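Local coordinates for protein Cys-Gly metallodipeptidase DUG1 (Saccharomyces cerevisiae, PDB 4G1P) that hydrolyses the dipeptide Cys-Gly as a dinuclear metallopeptidase and serves as the catalytic component of the complex that degrades glutathione, at residues A[79-91]-A[159-171]. Residues are numbered along the deposited sequence; the frame is centred on the assembly and turned at random.
Sequences SLPPVILSRFGSD and FPVNLVTCFEGME. With GLY (glycine), chain D.
Ile84 and Phe167 trade both backbone bonds, as do Phe88 and Leu163, which identifies strands 83-88 and 162-168 as an antiparallel pair inside the mixed sheet of the M20 catalytic domain. In the first pair Ile84 N reaches Phe167 O at 2.7 Å, and in the second Phe88 N lies 2.7 Å from Leu163 O. Between them the ladder is less even: the bond from Thr165 N to Ser86 O is short but bent, and the return bond from Ser86 N is weak. Val83 and Leu85 make backbone bonds to Val64 and Lys62, on the side of strand 83-88 turned to strand 61-64, and the backbone of Asn162 bonds to that of Lys95 on the other flank.

Beyond Phe88, the Asn162 amide continues the pairing. Its OD1 accepts from Asp91 N at 2.8 Å, while ND2 donates to Asp91 O at 2.7 Å, nearly straight at 167° and close to the amide plane. With CG anti to the carbonyl carbon (chi1 -57°), the amide lies beside its own backbone N and meets the loop at Asp91. A leucine here would probably leave both backbone groups of Asp91 without these mates and let the 89-91 loop shift. Nearby, the edge of the Phe88 ring points at the face of Phe159, planes at 86° and centroids 5.3 Å apart.

Toward the active site, where Glu171 is probably the proton acceptor and its OE2 lies 3.1 Å from O of the bound glycine, direct pairing gives way to a water, which accepts from Gly169 N at 2.7 Å and donates to Pro81 O.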
ATOM      1  N   SER A  79      -4.342  22.632  12.149  1.00 22.98           N
ATOM      2  CA  SER A  79      -4.381  23.889  11.403  1.00 25.01           C
ATOM      3  C   SER A  79      -3.733  23.685  10.034  1.00 25.94           C
ATOM      4  O   SER A  79      -2.864  22.839   9.879  1.00 24.69           O
ATOM      5  CB  SER A  79      -3.650  25.008  12.145  1.00 23.41           C
ATOM      6  OG  SER A  79      -4.148  25.197  13.457  1.00 25.50           O
ATOM      7  N   LEU A  80      -4.157  24.457   9.042  1.00 27.60           N
ATOM      8  CA  LEU A  80      -3.542  24.408   7.718  1.00 26.37           C
ATOM      9  C   LEU A  80      -2.244  25.208   7.722  1.00 23.59           C
ATOM     10  O   LEU A  80      -2.106  26.139   8.513  1.00 22.38           O
ATOM     11  CB  LEU A  80      -4.500  24.982   6.664  1.00 27.16           C
ATOM     12  CG  LEU A  80      -5.734  24.133   6.354  1.00 31.06           C
ATOM     13  CD1 LEU A  80      -6.864  25.001   5.843  1.00 28.59           C
ATOM     14  CD2 LEU A  80      -5.415  23.025   5.360  1.00 26.63           C
ATOM     15  N   PRO A  81      -1.288  24.844   6.841  1.00 25.45           N
ATOM     16  CA  PRO A  81      -0.081  25.653   6.602  1.00 20.24           C
ATOM     17  C   PRO A  81      -0.499  27.052   6.207  1.00 21.02           C
ATOM     18  O   PRO A  81      -1.429  27.180   5.423  1.00 20.73           O
ATOM     19  CB  PRO A  81       0.562  24.978   5.393  1.00 18.73           C
ATOM     20  CG  PRO A  81       0.048  23.596   5.396  1.00 21.13           C
ATOM     21  CD  PRO A  81      -1.322  23.634   6.000  1.00 23.38           C
ATOM     22  N   PRO A  82       0.162  28.084   6.747  1.00 21.80           N
ATOM     23  CA  PRO A  82      -0.186  29.486   6.478  1.00 21.59           C
ATOM     24  C   PRO A  82       0.148  29.907   5.049  1.00 21.60           C
ATOM     25  O   PRO A  82       1.143  29.427   4.523  1.00 23.78           O
ATOM     26  CB  PRO A  82       0.715  30.251   7.453  1.00 21.74           C
ATOM     27  CG  PRO A  82       1.863  29.350   7.677  1.00 18.91           C
ATOM     28  CD  PRO A  82       1.300  27.970   7.671  1.00 19.41           C
ATOM     29  N   VAL A  83      -0.659  30.761   4.425  1.00 19.47           N
ATOM     30  CA  VAL A  83      -0.279  31.299   3.124  1.00 22.86           C
ATOM     31  C   VAL A  83       0.541  32.521   3.430  1.00 25.22           C
ATOM     32  O   VAL A  83       0.194  33.274   4.340  1.00 28.59           O
ATOM     33  CB  VAL A  83      -1.473  31.704   2.238  1.00 21.78           C
ATOM     34  CG1 VAL A  83      -0.971  32.330   0.958  1.00 18.84           C
ATOM     35  CG2 VAL A  83      -2.304  30.505   1.898  1.00 21.77           C
ATOM     36  N   ILE A  84       1.636  32.704   2.701  1.00 21.46           N
ATOM     37  CA  ILE A  84       2.596  33.742   3.042  1.00 22.67           C
ATOM     38  C   ILE A  84       2.474  34.917   2.100  1.00 22.42           C
ATOM     39  O   ILE A  84       2.786  34.803   0.928  1.00 21.32           O
ATOM     40  CB  ILE A  84       4.034  33.227   2.964  1.00 23.06           C
ATOM     41  CG1 ILE A  84       4.228  32.015   3.884  1.00 21.30           C
ATOM     42  CG2 ILE A  84       4.990  34.339   3.332  1.00 22.12           C
ATOM     43  CD1 ILE A  84       5.598  31.372   3.765  1.00 20.38           C
ATOM     44  N   LEU A  85       2.005  36.041   2.614  1.00 21.97           N
ATOM     45  CA  LEU A  85       1.876  37.235   1.800  1.00 24.61           C
ATOM     46  C   LEU A  85       2.931  38.253   2.201  1.00 25.42           C
ATOM     47  O   LEU A  85       3.146  38.500   3.386  1.00 27.33           O
ATOM     48  CB  LEU A  85       0.483  37.859   1.954  1.00 24.85           C
ATOM     49  CG  LEU A  85      -0.771  36.993   1.807  1.00 24.28           C
ATOM     50  CD1 LEU A  85      -1.961  37.915   1.846  1.00 25.50           C
ATOM     51  CD2 LEU A  85      -0.779  36.166   0.529  1.00 21.75           C
ATOM     52  N   SER A  86       3.585  38.845   1.213  1.00 21.17           N
ATOM     53  CA  SER A  86       4.537  39.903   1.477  1.00 23.02           C
ATOM     54  C   SER A  86       4.659  40.849   0.287  1.00 24.76           C
ATOM     55  O   SER A  86       4.232  40.532  -0.825  1.00 24.52           O
ATOM     56  CB  SER A  86       5.896  39.313   1.828  1.00 25.11           C
ATOM     57  OG  SER A  86       6.517  38.753   0.691  1.00 27.13           O
ATOM     58  N   ARG A  87       5.224  42.024   0.529  1.00 25.40           N
ATOM     59  CA  ARG A  87       5.454  42.981  -0.537  1.00 23.32           C
ATOM     60  C   ARG A  87       6.904  43.404  -0.474  1.00 26.28           C
ATOM     61  O   ARG A  87       7.516  43.420   0.602  1.00 27.79           O
ATOM     62  CB  ARG A  87       4.537  44.203  -0.410  1.00 22.81           C
ATOM     63  CG  ARG A  87       3.330  43.995   0.513  1.00 30.66           C
ATOM     64  CD  ARG A  87       2.401  45.223   0.635  1.00 28.46           C
ATOM     65  NE  ARG A  87       1.459  45.259  -0.472  1.00 30.57           N
ATOM     66  CZ  ARG A  87       0.179  44.923  -0.385  1.00 28.32           C
ATOM     67  NH1 ARG A  87      -0.354  44.555   0.768  1.00 23.26           N
ATOM     68  NH2 ARG A  87      -0.577  44.975  -1.466  1.00 33.67           N
ATOM     69  N   PHE A  88       7.466  43.715  -1.633  1.00 25.79           N
ATOM     70  CA  PHE A  88       8.768  44.361  -1.690  1.00 25.05           C
ATOM     71  C   PHE A  88       8.671  45.592  -2.581  1.00 24.28           C
ATOM     72  O   PHE A  88       8.454  45.490  -3.788  1.00 21.97           O
ATOM     73  CB  PHE A  88       9.868  43.415  -2.176  1.00 20.81           C
ATOM     74  CG  PHE A  88      11.224  44.043  -2.187  1.00 23.45           C
ATOM     75  CD1 PHE A  88      11.681  44.722  -3.311  1.00 22.88           C
ATOM     76  CD2 PHE A  88      12.037  43.987  -1.065  1.00 23.44           C
ATOM     77  CE1 PHE A  88      12.929  45.315  -3.317  1.00 21.72           C
ATOM     78  CE2 PHE A  88      13.285  44.582  -1.066  1.00 23.83           C
ATOM     79  CZ  PHE A  88      13.733  45.245  -2.188  1.00 22.66           C
ATOM     80  N   GLY A  89       8.836  46.753  -1.958  1.00 30.72           N
ATOM     81  CA  GLY A  89       8.643  48.030  -2.615  1.00 28.23           C
ATOM     82  C   GLY A  89       7.209  48.524  -2.497  1.00 29.79           C
ATOM     83  O   GLY A  89       6.267  47.735  -2.412  1.00 26.51           O
ATOM     84  N   SER A  90       7.042  49.842  -2.481  1.00 32.05           N
ATOM     85  CA  SER A  90       5.709  50.431  -2.496  1.00 34.73           C
ATOM     86  C   SER A  90       5.727  51.751  -3.236  1.00 32.96           C
ATOM     87  O   SER A  90       5.283  52.775  -2.717  1.00 37.38           O
ATOM     88  CB  SER A  90       5.124  50.585  -1.079  1.00 39.59           C
ATOM     89  OG  SER A  90       6.074  51.079  -0.149  1.00 43.14           O
ATOM     90  N   ASP A  91       6.248  51.706  -4.457  1.00 30.17           N
ATOM     91  CA  ASP A  91       6.289  52.865  -5.335  1.00 29.02           C
ATOM     92  C   ASP A  91       5.027  52.913  -6.182  1.00 31.15           C
ATOM     93  O   ASP A  91       4.795  52.043  -7.012  1.00 30.71           O
ATOM     94  CB  ASP A  91       7.528  52.803  -6.221  1.00 27.25           C
ATOM     95  CG  ASP A  91       7.706  54.040  -7.073  1.00 35.30           C
ATOM     96  OD1 ASP A  91       6.706  54.695  -7.437  1.00 35.53           O
ATOM     97  OD2 ASP A  91       8.868  54.355  -7.401  1.00 43.51           O
ATOM     98  N   PHE A 159      15.053  48.197  -8.206  1.00 31.86           N
ATOM     99  CA  PHE A 159      14.110  47.104  -8.441  1.00 27.63           C
ATOM    100  C   PHE A 159      12.958  47.611  -9.310  1.00 26.97           C
ATOM    101  O   PHE A 159      12.341  48.621  -8.998  1.00 28.59           O
ATOM    102  CB  PHE A 159      13.594  46.512  -7.127  1.00 21.81           C
ATOM    103  CG  PHE A 159      12.955  45.153  -7.289  1.00 24.12           C
ATOM    104  CD1 PHE A 159      13.710  44.061  -7.672  1.00 19.80           C
ATOM    105  CD2 PHE A 159      11.603  44.976  -7.072  1.00 21.57           C
ATOM    106  CE1 PHE A 159      13.132  42.829  -7.827  1.00 20.68           C
ATOM    107  CE2 PHE A 159      11.021  43.741  -7.222  1.00 20.73           C
ATOM    108  CZ  PHE A 159      11.783  42.664  -7.606  1.00 19.57           C
ATOM    109  N   PRO A 160      12.671  46.914 -10.417  1.00 23.89           N
ATOM    110  CA  PRO A 160      11.810  47.520 -11.435  1.00 20.90           C
ATOM    111  C   PRO A 160      10.312  47.505 -11.134  1.00 25.06           C
ATOM    112  O   PRO A 160       9.572  48.222 -11.808  1.00 24.95           O
ATOM    113  CB  PRO A 160      12.115  46.687 -12.681  1.00 23.93           C
ATOM    114  CG  PRO A 160      12.553  45.372 -12.149  1.00 22.99           C
ATOM    115  CD  PRO A 160      13.273  45.651 -10.872  1.00 22.00           C
ATOM    116  N   VAL A 161       9.852  46.709 -10.171  1.00 23.28           N
ATOM    117  CA  VAL A 161       8.419  46.670  -9.885  1.00 22.81           C
ATOM    118  C   VAL A 161       8.153  46.597  -8.390  1.00 22.10           C
ATOM    119  O   VAL A 161       9.074  46.507  -7.609  1.00 21.46           O
ATOM    120  CB  VAL A 161       7.703  45.461 -10.560  1.00 23.20           C
ATOM    121  CG1 VAL A 161       7.955  45.413 -12.073  1.00 18.64           C
ATOM    122  CG2 VAL A 161       8.109  44.149  -9.884  1.00 20.58           C
ATOM    123  N   ASN A 162       6.886  46.653  -8.000  1.00 21.37           N
ATOM    124  CA  ASN A 162       6.509  46.306  -6.643  1.00 24.09           C
ATOM    125  C   ASN A 162       6.162  44.828  -6.615  1.00 26.33           C
ATOM    126  O   ASN A 162       5.241  44.396  -7.301  1.00 25.70           O
ATOM    127  CB  ASN A 162       5.313  47.124  -6.179  1.00 24.34           C
ATOM    128  CG  ASN A 162       5.563  48.620  -6.259  1.00 27.36           C
ATOM    129  OD1 ASN A 162       6.481  49.152  -5.634  1.00 26.33           O
ATOM    130  ND2 ASN A 162       4.748  49.303  -7.038  1.00 26.38           N
ATOM    131  N   LEU A 163       6.911  44.052  -5.837  1.00 21.85           N
ATOM    132  CA  LEU A 163       6.685  42.629  -5.768  1.00 22.02           C
ATOM    133  C   LEU A 163       5.699  42.307  -4.661  1.00 21.89           C
ATOM    134  O   LEU A 163       5.725  42.916  -3.603  1.00 22.80           O
ATOM    135  CB  LEU A 163       7.994  41.886  -5.539  1.00 22.47           C
ATOM    136  CG  LEU A 163       7.865  40.430  -5.966  1.00 22.09           C
ATOM    137  CD1 LEU A 163       7.657  40.358  -7.483  1.00 20.31           C
ATOM    138  CD2 LEU A 163       9.081  39.623  -5.527  1.00 20.06           C
ATOM    139  N   VAL A 164       4.812  41.361  -4.923  1.00 20.25           N
ATOM    140  CA  VAL A 164       3.845  40.917  -3.936  1.00 19.61           C
ATOM    141  C   VAL A 164       3.871  39.413  -3.984  1.00 22.15           C
ATOM    142  O   VAL A 164       3.975  38.822  -5.059  1.00 22.25           O
ATOM    143  CB  VAL A 164       2.431  41.430  -4.236  1.00 18.85           C
ATOM    144  CG1 VAL A 164       1.413  40.813  -3.296  1.00 18.87           C
ATOM    145  CG2 VAL A 164       2.400  42.924  -4.109  1.00 22.08           C
ATOM    146  N   THR A 165       3.798  38.791  -2.817  1.00 22.00           N
ATOM    147  CA  THR A 165       4.060  37.377  -2.713  1.00 18.09           C
ATOM    148  C   THR A 165       2.836  36.659  -2.222  1.00 18.56           C
ATOM    149  O   THR A 165       2.079  37.192  -1.431  1.00 22.15           O
ATOM    150  CB  THR A 165       5.256  37.123  -1.777  1.00 20.01           C
ATOM    151  OG1 THR A 165       6.092  36.142  -2.359  1.00 29.45           O
ATOM    152  CG2 THR A 165       4.836  36.604  -0.453  1.00 18.48           C
ATOM    153  N   CYS A 166       2.635  35.447  -2.712  1.00 20.02           N
ATOM    154  CA  CYS A 166       1.563  34.593  -2.232  1.00 18.83           C
ATOM    155  C   CYS A 166       2.033  33.123  -2.262  1.00 19.27           C
ATOM    156  O   CYS A 166       1.862  32.418  -3.253  1.00 18.28           O
ATOM    157  CB  CYS A 166       0.296  34.809  -3.069  1.00 15.11           C
ATOM    158  SG  CYS A 166      -1.111  33.784  -2.556  1.00 22.46           S
ATOM    159  N   PHE A 167       2.651  32.682  -1.173  1.00 21.70           N
ATOM    160  CA  PHE A 167       3.258  31.351  -1.086  1.00 20.71           C
ATOM    161  C   PHE A 167       2.438  30.431  -0.171  1.00 20.30           C
ATOM    162  O   PHE A 167       2.319  30.686   1.030  1.00 22.33           O
ATOM    163  CB  PHE A 167       4.690  31.467  -0.545  1.00 18.22           C
ATOM    164  CG  PHE A 167       5.639  32.232  -1.447  1.00 19.82           C
ATOM    165  CD1 PHE A 167       5.446  32.275  -2.822  1.00 21.87           C
ATOM    166  CD2 PHE A 167       6.748  32.893  -0.913  1.00 22.82           C
ATOM    167  CE1 PHE A 167       6.336  32.978  -3.656  1.00 18.54           C
ATOM    168  CE2 PHE A 167       7.649  33.600  -1.736  1.00 17.50           C
ATOM    169  CZ  PHE A 167       7.446  33.635  -3.109  1.00 17.01           C
ATOM    170  N   GLU A 168       1.859  29.372  -0.728  1.00 17.76           N
ATOM    171  CA  GLU A 168       1.036  28.468   0.080  1.00 20.67           C
ATOM    172  C   GLU A 168       1.817  27.216   0.423  1.00 21.25           C
ATOM    173  O   GLU A 168       2.902  26.992  -0.120  1.00 19.94           O
ATOM    174  CB  GLU A 168      -0.264  28.076  -0.640  1.00 21.59           C
ATOM    175  CG  GLU A 168      -0.049  27.146  -1.838  1.00 21.53           C
ATOM    176  CD  GLU A 168      -1.275  26.319  -2.185  1.00 21.34           C
ATOM    177  OE1 GLU A 168      -1.985  25.877  -1.261  1.00 21.62           O
ATOM    178  OE2 GLU A 168      -1.530  26.106  -3.385  1.00 20.38           O
ATOM    179  N   GLY A 169       1.253  26.401   1.316  1.00 21.23           N
ATOM    180  CA  GLY A 169       1.872  25.158   1.741  1.00 19.10           C
ATOM    181  C   GLY A 169       0.914  23.974   1.686  1.00 22.28           C
ATOM    182  O   GLY A 169       1.057  23.002   2.437  1.00 18.29           O
ATOM    183  N   MET A 170      -0.064  24.050   0.789  1.00 19.00           N
ATOM    184  CA  MET A 170      -0.992  22.947   0.597  1.00 19.02           C
ATOM    185  C   MET A 170      -1.111  22.560  -0.872  1.00 22.40           C
ATOM    186  O   MET A 170      -2.070  21.894  -1.261  1.00 22.30           O
ATOM    187  CB  MET A 170      -2.383  23.290   1.150  1.00 21.38           C
ATOM    188  CG  MET A 170      -2.533  23.149   2.664  1.00 23.12           C
ATOM    189  SD  MET A 170      -2.301  21.462   3.262  1.00 23.86           S
ATOM    190  CE  MET A 170      -3.881  20.725   2.905  1.00 27.24           C
ATOM    191  N   GLU A 171      -0.148  22.968  -1.694  1.00 21.25           N
ATOM    192  CA  GLU A 171      -0.276  22.721  -3.132  1.00 23.62           C
ATOM    193  C   GLU A 171      -0.290  21.233  -3.460  1.00 21.63           C
ATOM    194  O   GLU A 171      -1.023  20.799  -4.342  1.00 23.22           O
ATOM    195  CB  GLU A 171       0.816  23.432  -3.926  1.00 19.80           C
ATOM    196  CG  GLU A 171       0.467  23.710  -5.382  1.00 24.27           C
ATOM    197  CD  GLU A 171       0.957  22.631  -6.354  1.00 29.14           C
ATOM    198  OE1 GLU A 171       1.499  21.594  -5.901  1.00 25.33           O
ATOM    199  OE2 GLU A 171       0.792  22.828  -7.584  1.00 28.24           O
TER
HETATM  200  N   GLY D 503       2.971  19.020  -9.454  1.00 20.01           N
HETATM  201  CA  GLY D 503       2.289  19.693  -8.366  1.00 20.23           C
HETATM  202  C   GLY D 503       0.839  19.323  -8.521  1.00 30.28           C
HETATM  203  O   GLY D 503       0.020  20.130  -8.951  1.00 32.61           O
HETATM  204  O   HOH W   1      -1.158  26.707   2.515  1.00 20.56           O